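Local structure of takeout-like protein 1 (Epiphyas postvittana, 4G0S) at residues H34-M39 against F202-H207; F47-S52 against E187-P192; F87-T92 against K119-H124. The protein probably binds a hydrophobic ligand such as a fatty acid inside an elongated tunnel, as a Takeout-family relative of the juvenile hormone-binding proteins. One frame throughout, in Å; residues are numbered along the deposited sequence.

Overall arrangement
The chain follows the Takeout fold, in which a curved antiparallel sheet wraps round the long helix 191-211. Interactions 1 and 2 both hold this helix. Interaction 1 ties its later part to the 34-39 loop, and interaction 2 sets its start against strand 42-51. Their centres lie about 25 Å apart, on opposite sides of the chain's centre. Interaction 3 joins two strands of the sheet that interaction 2 reaches, with nearest atoms about 7 Å apart. Interactions 2 and 3 touch the same myristic acid, its middle and tail at 189-190 and its carboxylate end at Ile121. The side chains of Met39 and Phe87 lie about 6 and 5 Å from a second myristic acid.

Interaction 1 (H34-M39 against F202-H207); sequences HGVEVM and FKNIKH
Asn204 of helix 191-211 holds Glu37 through both ends of its amide. Asn204 OD1 accepts the bond of Glu37 N at 2.9 Å, with the donor tilted from the carbonyl plane. Asn204 ND2 gives a second bond to Glu37 OE1, also 2.9 Å. It comes in from above the carboxylate plane, and the carboxylate and amide planes stand 67° apart. ND2 also bonds to Lys200 O, one turn back on the helix. The amide is thus gripped at both its oxygen and its nitrogen, and this fixes which way round it lies. As modelled, the first torsion of Glu37 is nearly eclipsed (chi1 -9°), and a bend at chi2 helps bring the carboxylate back to the helix.

In this Takeout-type fold the curved sheet wraps the long helix. Here the loop between helix 13-27 and strand 42-51 lies against that helix.

His207 sits one turn further on. Its ND1 donates to Gly35 O at 3.0 Å, in the ring plane and on a carbonyl lone pair, and the bond is nearly straight. With CG roughly anti to the carbonyl carbon (chi1 -91°), the ring is swung to that oxygen. Gly35 O also lies 3.0 Å from Asn204 OD1, but both are acceptors and no bond joins them. Gly35 CA is 3.2 Å from His207 CB, a short contact as modelled, and a side-chain carbon on Gly35 would run into His207 CB.

Met39 lies on the apolar side of Asn204 and slides past it in the opposite direction. Its bent chain sets SD and CE against Asn204 CB, each at 3.7 Å. Phe27 of helix 13-27 touches both Met39 and Val36. Val36 CG2 packs on Asn204 O at 3.6 Å.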
loop_
_atom_site.group_PDB
_atom_site.type_symbol
_atom_site.label_atom_id
_atom_site.label_comp_id
_atom_site.label_asym_id
_atom_site.label_seq_id
_atom_site.Cartn_x
_atom_site.Cartn_y
_atom_site.Cartn_z
ATOM N N HIS A 34 3.415 -12.416 15.648
ATOM C CA HIS A 34 2.520 -11.285 15.694
ATOM C C HIS A 34 1.663 -11.546 14.471
ATOM O O HIS A 34 1.535 -12.705 14.072
ATOM C CB HIS A 34 3.364 -10.020 15.753
ATOM C CG HIS A 34 4.460 -10.117 16.806
ATOM N ND1 HIS A 34 4.282 -9.709 18.094
ATOM C CD2 HIS A 34 5.717 -10.717 16.765
ATOM C CE1 HIS A 34 5.397 -9.986 18.823
ATOM N NE2 HIS A 34 6.278 -10.588 18.014
ATOM N N GLY A 35 1.033 -10.583 13.840
ATOM C CA GLY A 35 0.225 -11.023 12.686
ATOM C C GLY A 35 0.893 -10.778 11.352
ATOM O O GLY A 35 0.211 -10.581 10.332
ATOM N N VAL A 36 2.234 -10.754 11.353
ATOM C CA VAL A 36 2.919 -9.981 10.317
ATOM C C VAL A 36 3.488 -10.874 9.207
ATOM O O VAL A 36 4.509 -11.513 9.432
ATOM C CB VAL A 36 3.956 -9.008 10.945
ATOM C CG1 VAL A 36 4.691 -8.172 9.892
ATOM C CG2 VAL A 36 3.263 -8.096 11.944
ATOM N N GLU A 37 2.804 -10.918 8.035
ATOM C CA GLU A 37 3.386 -11.514 6.823
ATOM C C GLU A 37 4.532 -10.697 6.261
ATOM O O GLU A 37 4.818 -9.570 6.687
ATOM C CB GLU A 37 2.429 -11.753 5.635
ATOM C CG GLU A 37 0.955 -11.581 5.821
ATOM C CD GLU A 37 0.462 -10.680 4.724
ATOM O OE1 GLU A 37 -0.673 -10.153 4.788
ATOM O OE2 GLU A 37 1.262 -10.493 3.795
ATOM N N VAL A 38 5.199 -11.340 5.311
ATOM C CA VAL A 38 6.168 -10.715 4.486
ATOM C C VAL A 38 5.393 -9.606 3.781
ATOM O O VAL A 38 4.354 -9.849 3.162
ATOM C CB VAL A 38 6.778 -11.721 3.482
ATOM C CG1 VAL A 38 7.667 -11.014 2.464
ATOM C CG2 VAL A 38 7.589 -12.785 4.217
ATOM N N MET A 39 5.886 -8.380 3.921
ATOM C CA MET A 39 5.280 -7.253 3.254
ATOM C C MET A 39 6.102 -6.673 2.126
ATOM O O MET A 39 5.748 -5.627 1.536
ATOM C CB MET A 39 4.912 -6.238 4.286
ATOM C CG MET A 39 3.870 -6.826 5.211
ATOM S SD MET A 39 3.146 -5.426 5.988
ATOM C CE MET A 39 3.929 -5.660 7.572
ATOM N N PHE A 202 -2.644 -2.040 6.566
ATOM C CA PHE A 202 -3.483 -1.882 7.786
ATOM C C PHE A 202 -3.718 -3.217 8.541
ATOM O O PHE A 202 -3.638 -3.269 9.768
ATOM C CB PHE A 202 -4.822 -1.221 7.408
ATOM C CG PHE A 202 -5.867 -1.250 8.495
ATOM C CD1 PHE A 202 -5.927 -0.249 9.446
ATOM C CD2 PHE A 202 -6.823 -2.265 8.541
ATOM C CE1 PHE A 202 -6.904 -0.278 10.455
ATOM C CE2 PHE A 202 -7.803 -2.285 9.528
ATOM C CZ PHE A 202 -7.844 -1.295 10.492
ATOM N N LYS A 203 -3.994 -4.299 7.814
ATOM C CA LYS A 203 -4.309 -5.578 8.456
ATOM C C LYS A 203 -3.107 -6.125 9.265
ATOM O O LYS A 203 -3.245 -6.654 10.395
ATOM C CB LYS A 203 -4.760 -6.590 7.403
ATOM C CG LYS A 203 -4.796 -8.039 7.888
ATOM C CD LYS A 203 -5.316 -8.966 6.809
ATOM C CE LYS A 203 -5.308 -10.419 7.278
ATOM N NZ LYS A 203 -6.030 -10.548 8.588
ATOM N N ASN A 204 -1.927 -5.957 8.676
ATOM C CA ASN A 204 -0.698 -6.460 9.234
ATOM C C ASN A 204 -0.251 -5.682 10.435
ATOM O O ASN A 204 0.144 -6.279 11.425
ATOM C CB ASN A 204 0.404 -6.493 8.192
ATOM C CG ASN A 204 0.438 -7.793 7.411
ATOM O OD1 ASN A 204 0.818 -8.850 7.932
ATOM N ND2 ASN A 204 0.108 -7.708 6.136
ATOM N N ILE A 205 -0.331 -4.351 10.353
ATOM C CA ILE A 205 -0.054 -3.497 11.520
ATOM C C ILE A 205 -1.023 -3.800 12.681
ATOM O O ILE A 205 -0.623 -3.978 13.838
ATOM C CB ILE A 205 -0.112 -2.000 11.164
ATOM C CG1 ILE A 205 0.801 -1.669 9.960
ATOM C CG2 ILE A 205 0.335 -1.163 12.354
ATOM C CD1 ILE A 205 0.481 -0.332 9.317
ATOM N N LYS A 206 -2.295 -3.865 12.356
ATOM C CA LYS A 206 -3.374 -4.139 13.310
ATOM C C LYS A 206 -3.108 -5.406 14.130
ATOM O O LYS A 206 -3.414 -5.470 15.327
ATOM C CB LYS A 206 -4.676 -4.211 12.514
ATOM C CG LYS A 206 -5.887 -4.864 13.139
ATOM C CD LYS A 206 -7.092 -4.456 12.291
ATOM C CE LYS A 206 -8.351 -5.253 12.688
ATOM N NZ LYS A 206 -8.863 -4.994 14.079
ATOM N N HIS A 207 -2.512 -6.384 13.463
ATOM C CA HIS A 207 -2.226 -7.707 13.998
ATOM C C HIS A 207 -1.127 -7.605 14.998
ATOM O O HIS A 207 -1.225 -8.083 16.153
ATOM C CB HIS A 207 -1.778 -8.557 12.838
ATOM C CG HIS A 207 -2.901 -9.296 12.146
ATOM N ND1 HIS A 207 -2.681 -10.141 11.114
ATOM C CD2 HIS A 207 -4.285 -9.338 12.416
ATOM C CE1 HIS A 207 -3.858 -10.662 10.710
ATOM N NE2 HIS A 207 -4.839 -10.176 11.523
#

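Interaction 2 (F47-S52 against E187-P192); sequences FAFDLS and EEFGKP. With MYR (myristic acid), chain D.
Phe49 of strand 42-51 packs against Pro192 and Phe189, at the junction of helices 182-189 and 191-211. The side chain of Phe49 crosses those of Pro192 and Phe189 at about a right angle. Its CD2 is 3.5 Å from Pro192 CG, and Phe49 CE1 is 3.9 Å from Phe189 CD1. CG of Phe49 stands between its own backbone N and carbonyl carbon (chi1 70°), which sets the ring against both partners. Leu51 adds CB, 4.1 Å from Phe189 CD1, and meets Pro192 tip to tip, with Leu51 CD1 4.2 Å from Pro192 CD. An alanine in place of Phe49 is likely to leave a gap between Pro192 and Phe189, and to deprive Phe56 of the ring it meets.

In this chain the edge of the curved Takeout-type sheet meets the start of the long helix here, and a myristic acid lies alongside. Phe189 CB lies 3.8 Å from C11 of the myristic acid, and Gly190 CA lies 3.6 Å from C7.

Oxygen atoms approach two of the rings. Leu51 O lies at the edge of the Phe189 ring, 3.3 Å from CE1. Pro192 O stands over one face of Phe47, offset toward the rim.

The polar contact is between Ser52 and Glu188. Ser52 OG donates to Glu188 OE1, modelled at 2.5 Å, so short that the exact length is doubtful. A bend at chi2 brings this carboxylate to the serine.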
loop_
_atom_site.group_PDB
_atom_site.type_symbol
_atom_site.label_atom_id
_atom_site.label_comp_id
_atom_site.label_asym_id
_atom_site.label_seq_id
_atom_site.Cartn_x
_atom_site.Cartn_y
_atom_site.Cartn_z
ATOM N N PHE A 47 -8.204 -9.052 -7.186
ATOM C CA PHE A 47 -9.323 -8.108 -7.202
ATOM C C PHE A 47 -9.720 -7.762 -8.627
ATOM O O PHE A 47 -9.044 -8.142 -9.614
ATOM C CB PHE A 47 -9.017 -6.827 -6.411
ATOM C CG PHE A 47 -7.848 -6.032 -6.965
ATOM C CD1 PHE A 47 -8.035 -5.113 -8.007
ATOM C CD2 PHE A 47 -6.570 -6.231 -6.470
ATOM C CE1 PHE A 47 -6.971 -4.370 -8.516
ATOM C CE2 PHE A 47 -5.498 -5.515 -6.984
ATOM C CZ PHE A 47 -5.695 -4.583 -8.007
ATOM N N ALA A 48 -10.824 -7.027 -8.714
ATOM C CA ALA A 48 -11.446 -6.694 -9.957
ATOM C C ALA A 48 -12.094 -5.350 -9.805
ATOM O O ALA A 48 -12.569 -4.988 -8.722
ATOM C CB ALA A 48 -12.482 -7.754 -10.311
ATOM N N PHE A 49 -12.108 -4.569 -10.877
ATOM C CA PHE A 49 -12.887 -3.352 -10.853
ATOM C C PHE A 49 -13.473 -2.951 -12.201
ATOM O O PHE A 49 -13.041 -3.421 -13.244
ATOM C CB PHE A 49 -12.105 -2.203 -10.224
ATOM C CG PHE A 49 -10.977 -1.705 -11.062
ATOM C CD1 PHE A 49 -11.211 -0.901 -12.169
ATOM C CD2 PHE A 49 -9.652 -1.996 -10.707
ATOM C CE1 PHE A 49 -10.144 -0.404 -12.920
ATOM C CE2 PHE A 49 -8.584 -1.490 -11.434
ATOM C CZ PHE A 49 -8.820 -0.692 -12.545
ATOM N N ASP A 50 -14.476 -2.077 -12.136
ATOM C CA ASP A 50 -15.195 -1.590 -13.328
ATOM C C ASP A 50 -15.341 -0.110 -13.064
ATOM O O ASP A 50 -16.203 0.318 -12.276
ATOM C CB ASP A 50 -16.550 -2.340 -13.514
ATOM C CG ASP A 50 -17.366 -1.869 -14.745
ATOM O OD1 ASP A 50 -17.507 -0.639 -14.974
ATOM O OD2 ASP A 50 -17.927 -2.750 -15.466
ATOM N N LEU A 51 -14.467 0.654 -13.712
ATOM C CA LEU A 51 -14.265 2.068 -13.443
ATOM C C LEU A 51 -14.060 2.849 -14.734
ATOM O O LEU A 51 -13.233 2.439 -15.585
ATOM C CB LEU A 51 -12.994 2.234 -12.609
ATOM C CG LEU A 51 -13.123 2.113 -11.106
ATOM C CD1 LEU A 51 -11.905 2.790 -10.474
ATOM C CD2 LEU A 51 -14.395 2.806 -10.651
ATOM N N SER A 52 -14.770 3.978 -14.876
ATOM C CA SER A 52 -14.628 4.850 -16.061
ATOM C C SER A 52 -14.568 4.070 -17.365
ATOM O O SER A 52 -13.842 4.456 -18.284
ATOM C CB SER A 52 -13.366 5.733 -15.958
ATOM O OG SER A 52 -13.508 6.776 -15.021
ATOM N N GLU A 187 -4.665 8.662 -11.438
ATOM C CA GLU A 187 -5.744 9.252 -10.663
ATOM C C GLU A 187 -7.038 8.611 -11.042
ATOM O O GLU A 187 -7.941 8.474 -10.208
ATOM C CB GLU A 187 -5.810 10.780 -10.862
ATOM C CG GLU A 187 -4.627 11.519 -10.241
ATOM C CD GLU A 187 -5.007 12.870 -9.663
ATOM O OE1 GLU A 187 -4.072 13.605 -9.214
ATOM O OE2 GLU A 187 -6.235 13.221 -9.648
ATOM N N GLU A 188 -7.128 8.192 -12.299
ATOM C CA GLU A 188 -8.343 7.575 -12.803
ATOM C C GLU A 188 -8.542 6.130 -12.323
ATOM O O GLU A 188 -9.661 5.719 -12.082
ATOM C CB GLU A 188 -8.411 7.689 -14.327
ATOM C CG GLU A 188 -9.365 8.745 -14.848
ATOM C CD GLU A 188 -10.820 8.447 -14.490
ATOM O OE1 GLU A 188 -11.168 7.271 -14.367
ATOM O OE2 GLU A 188 -11.627 9.364 -14.340
ATOM N N PHE A 189 -7.469 5.378 -12.095
ATOM C CA PHE A 189 -7.611 3.946 -11.785
ATOM C C PHE A 189 -6.821 3.452 -10.565
ATOM O O PHE A 189 -6.978 2.300 -10.146
ATOM C CB PHE A 189 -7.249 3.124 -13.021
ATOM C CG PHE A 189 -8.042 3.515 -14.246
ATOM C CD1 PHE A 189 -9.357 3.052 -14.425
ATOM C CD2 PHE A 189 -7.496 4.379 -15.207
ATOM C CE1 PHE A 189 -10.087 3.432 -15.544
ATOM C CE2 PHE A 189 -8.238 4.775 -16.329
ATOM C CZ PHE A 189 -9.526 4.286 -16.493
ATOM N N GLY A 190 -5.981 4.316 -9.993
ATOM C CA GLY A 190 -5.113 3.913 -8.860
ATOM C C GLY A 190 -5.762 3.578 -7.529
ATOM O O GLY A 190 -5.173 2.857 -6.721
ATOM N N LYS A 191 -6.980 4.055 -7.275
ATOM C CA LYS A 191 -7.527 3.879 -5.933
ATOM C C LYS A 191 -7.713 2.387 -5.526
ATOM O O LYS A 191 -7.333 2.031 -4.420
ATOM C CB LYS A 191 -8.782 4.753 -5.692
ATOM C CG LYS A 191 -9.255 4.816 -4.243
ATOM C CD LYS A 191 -10.752 5.086 -4.128
ATOM C CE LYS A 191 -11.174 5.384 -2.688
ATOM N NZ LYS A 191 -10.468 6.547 -2.061
ATOM N N PRO A 192 -8.295 1.521 -6.403
ATOM C CA PRO A 192 -8.481 0.100 -5.995
ATOM C C PRO A 192 -7.167 -0.717 -5.950
ATOM O O PRO A 192 -7.132 -1.788 -5.337
ATOM C CB PRO A 192 -9.431 -0.469 -7.063
ATOM C CG PRO A 192 -9.260 0.445 -8.240
ATOM C CD PRO A 192 -8.945 1.801 -7.700
HETATM C C1 MYR D . 1.149 1.437 -2.831
HETATM O O1 MYR D . 2.069 2.167 -3.249
HETATM O O2 MYR D . 1.226 0.979 -1.663
HETATM C C2 MYR D . -0.068 1.120 -3.715
HETATM C C3 MYR D . 0.053 1.342 -5.241
HETATM C C4 MYR D . -0.589 2.619 -5.793
HETATM C C5 MYR D . -1.384 2.485 -7.109
HETATM C C6 MYR D . -0.641 2.887 -8.394
HETATM C C7 MYR D . -1.529 3.625 -9.383
HETATM C C8 MYR D . -1.074 3.530 -10.834
HETATM C C9 MYR D . -2.241 3.246 -11.787
HETATM C C10 MYR D . -2.520 1.757 -11.932
HETATM C C11 MYR D . -3.872 1.456 -12.577
HETATM C C12 MYR D . -3.821 0.222 -13.458
HETATM C C13 MYR D . -4.463 0.567 -14.815
HETATM C C14 MYR D . -4.229 -0.485 -15.876
#

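Interaction 3 (F87-T92 against K119-H124). With MYR (myristic acid), chain D.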
loop_
_atom_site.group_PDB
_atom_site.type_symbol
_atom_site.label_atom_id
_atom_site.label_comp_id
_atom_site.label_asym_id
_atom_site.label_seq_id
_atom_site.Cartn_x
_atom_site.Cartn_y
_atom_site.Cartn_z
ATOM N N PHE A 87 4.393 8.876 4.084
ATOM C CA PHE A 87 5.584 8.219 3.570
ATOM C C PHE A 87 5.638 8.301 2.058
ATOM O O PHE A 87 4.791 8.964 1.460
ATOM C CB PHE A 87 5.745 6.774 4.100
ATOM C CG PHE A 87 4.699 5.781 3.618
ATOM C CD1 PHE A 87 5.015 4.826 2.662
ATOM C CD2 PHE A 87 3.443 5.736 4.193
ATOM C CE1 PHE A 87 4.077 3.873 2.252
ATOM C CE2 PHE A 87 2.489 4.793 3.781
ATOM C CZ PHE A 87 2.808 3.862 2.800
ATOM N N HIS A 88 6.657 7.676 1.469
ATOM C CA HIS A 88 6.827 7.572 0.016
ATOM C C HIS A 88 7.843 6.537 -0.325
ATOM O O HIS A 88 8.661 6.143 0.532
ATOM C CB HIS A 88 7.134 8.915 -0.666
ATOM C CG HIS A 88 8.526 9.485 -0.381
ATOM N ND1 HIS A 88 8.826 10.160 0.758
ATOM C CD2 HIS A 88 9.695 9.485 -1.148
ATOM C CE1 HIS A 88 10.109 10.559 0.722
ATOM N NE2 HIS A 88 10.640 10.144 -0.438
ATOM N N LEU A 89 7.830 6.094 -1.590
ATOM C CA LEU A 89 8.660 4.947 -2.039
ATOM C C LEU A 89 8.603 4.881 -3.545
ATOM O O LEU A 89 7.689 5.459 -4.134
ATOM C CB LEU A 89 8.117 3.625 -1.459
ATOM C CG LEU A 89 6.675 3.157 -1.868
ATOM C CD1 LEU A 89 6.566 1.642 -1.775
ATOM C CD2 LEU A 89 5.562 3.783 -1.054
ATOM N N ASP A 90 9.574 4.207 -4.168
ATOM C CA ASP A 90 9.390 3.740 -5.528
ATOM C C ASP A 90 8.880 2.303 -5.385
ATOM O O ASP A 90 9.526 1.495 -4.728
ATOM C CB ASP A 90 10.654 3.719 -6.423
ATOM C CG ASP A 90 11.813 4.603 -5.930
ATOM O OD1 ASP A 90 11.693 5.429 -4.983
ATOM O OD2 ASP A 90 12.894 4.446 -6.549
ATOM N N ALA A 91 7.745 1.992 -6.011
ATOM C CA ALA A 91 7.193 0.646 -5.986
ATOM C C ALA A 91 7.067 -0.035 -7.352
ATOM O O ALA A 91 7.091 0.609 -8.439
ATOM C CB ALA A 91 5.851 0.643 -5.271
ATOM N N THR A 92 6.992 -1.363 -7.298
ATOM C CA THR A 92 6.588 -2.113 -8.471
ATOM C C THR A 92 5.348 -2.953 -8.161
ATOM O O THR A 92 5.214 -3.432 -7.081
ATOM C CB THR A 92 7.751 -2.969 -8.999
ATOM O OG1 THR A 92 8.826 -2.102 -9.394
ATOM C CG2 THR A 92 7.300 -3.745 -10.220
ATOM N N LYS A 119 7.098 5.848 -9.326
ATOM C CA LYS A 119 8.303 6.644 -9.037
ATOM C C LYS A 119 7.902 7.765 -8.092
ATOM O O LYS A 119 7.184 8.661 -8.460
ATOM C CB LYS A 119 8.938 7.145 -10.360
ATOM C CG LYS A 119 10.274 7.856 -10.247
ATOM C CD LYS A 119 11.474 6.911 -10.252
ATOM C CE LYS A 119 12.741 7.694 -9.902
ATOM N NZ LYS A 119 12.709 8.001 -8.438
ATOM N N ASN A 120 8.327 7.659 -6.841
ATOM C CA ASN A 120 8.040 8.650 -5.811
ATOM C C ASN A 120 6.521 8.682 -5.468
ATOM O O ASN A 120 5.886 9.732 -5.528
ATOM C CB ASN A 120 8.578 10.022 -6.259
ATOM C CG ASN A 120 8.583 11.047 -5.162
ATOM O OD1 ASN A 120 8.361 10.713 -4.004
ATOM N ND2 ASN A 120 8.830 12.325 -5.515
ATOM N N ILE A 121 5.940 7.529 -5.135
ATOM C CA ILE A 121 4.535 7.551 -4.690
ATOM C C ILE A 121 4.354 7.990 -3.256
ATOM O O ILE A 121 4.883 7.378 -2.317
ATOM C CB ILE A 121 3.691 6.276 -5.033
ATOM C CG1 ILE A 121 2.222 6.479 -4.593
ATOM C CG2 ILE A 121 4.317 4.984 -4.501
ATOM C CD1 ILE A 121 1.252 5.388 -5.048
ATOM N N HIS A 122 3.573 9.049 -3.081
ATOM C CA HIS A 122 3.324 9.570 -1.746
ATOM C C HIS A 122 2.016 9.069 -1.234
ATOM O O HIS A 122 1.043 8.910 -1.982
ATOM C CB HIS A 122 3.452 11.101 -1.708
ATOM C CG HIS A 122 4.894 11.574 -1.682
ATOM N ND1 HIS A 122 5.435 12.245 -0.622
ATOM C CD2 HIS A 122 5.921 11.403 -2.597
ATOM C CE1 HIS A 122 6.719 12.492 -0.860
ATOM N NE2 HIS A 122 7.024 11.986 -2.073
ATOM N N ILE A 123 1.994 8.771 0.057
ATOM C CA ILE A 123 0.829 8.163 0.687
ATOM C C ILE A 123 0.534 8.969 1.911
ATOM O O ILE A 123 1.465 9.428 2.639
ATOM C CB ILE A 123 1.090 6.715 1.134
ATOM C CG1 ILE A 123 1.756 5.879 0.025
ATOM C CG2 ILE A 123 -0.194 6.031 1.583
ATOM C CD1 ILE A 123 0.780 5.359 -0.985
ATOM N N HIS A 124 -0.760 9.169 2.125
ATOM C CA HIS A 124 -1.245 9.754 3.355
ATOM C C HIS A 124 -2.187 8.785 3.982
ATOM O O HIS A 124 -3.277 8.579 3.468
ATOM C CB HIS A 124 -1.919 11.091 3.098
ATOM C CG HIS A 124 -2.289 11.814 4.358
ATOM N ND1 HIS A 124 -1.419 12.636 5.008
ATOM C CD2 HIS A 124 -3.459 11.790 5.111
ATOM C CE1 HIS A 124 -2.018 13.112 6.120
ATOM N NE2 HIS A 124 -3.260 12.567 6.195
HETATM C C1 MYR D . 1.149 1.437 -2.831
HETATM O O1 MYR D . 2.069 2.167 -3.249
HETATM O O2 MYR D . 1.226 0.979 -1.663
HETATM C C2 MYR D . -0.068 1.120 -3.715
HETATM C C3 MYR D . 0.053 1.342 -5.241
HETATM C C4 MYR D . -0.589 2.619 -5.793
HETATM C C5 MYR D . -1.384 2.485 -7.109
HETATM C C6 MYR D . -0.641 2.887 -8.394
HETATM C C7 MYR D . -1.529 3.625 -9.383
HETATM C C8 MYR D . -1.074 3.530 -10.834
HETATM C C9 MYR D . -2.241 3.246 -11.787
HETATM C C10 MYR D . -2.520 1.757 -11.932
HETATM C C11 MYR D . -3.872 1.456 -12.577
HETATM C C12 MYR D . -3.821 0.222 -13.458
HETATM C C13 MYR D . -4.463 0.567 -14.815
HETATM C C14 MYR D . -4.229 -0.485 -15.876
#
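His88 and His122 lie flank to flank, heading in the same direction, in an offset stack. Their planes are only 2° apart, with centroids at 4.3 Å. The offset puts His88 CB over the centre of the His122 ring, 3.4 Å from its centroid, as a CH-pi contact. His88 ND1 bonds to Asp72, which fixes the turn of this ring. His122 NE2 makes a weak bond to Asn120 OD1, and this oxygen also lies 3.4 Å from His88 CD2.

The backbones form an antiparallel strand pair in the long, curved sheet of the Takeout fold. Ile123 N donates to Phe87 O at 3.1 Å, and Ile121 N donates to Leu89 O at 2.9 Å. At Lys119 and Asn120 the chain turns a corner.

Phe87, Leu89, Ile121 and Ile123 take the face turned from the histidines, towards the tunnel. Ile123 stands beside Phe87 and lays CB over one face of its ring, 3.9 Å from the centroid and 24° off the normal. Leu89 and Ile121 run alongside each other, with CD2 of the leucine 3.9 Å from CG2 of the isoleucine. With CG1 anti to backbone N (chi1 -176°) and its chain extended, Ile121 sends CD1 to within 3.4 Å of C4 of the myristic acid.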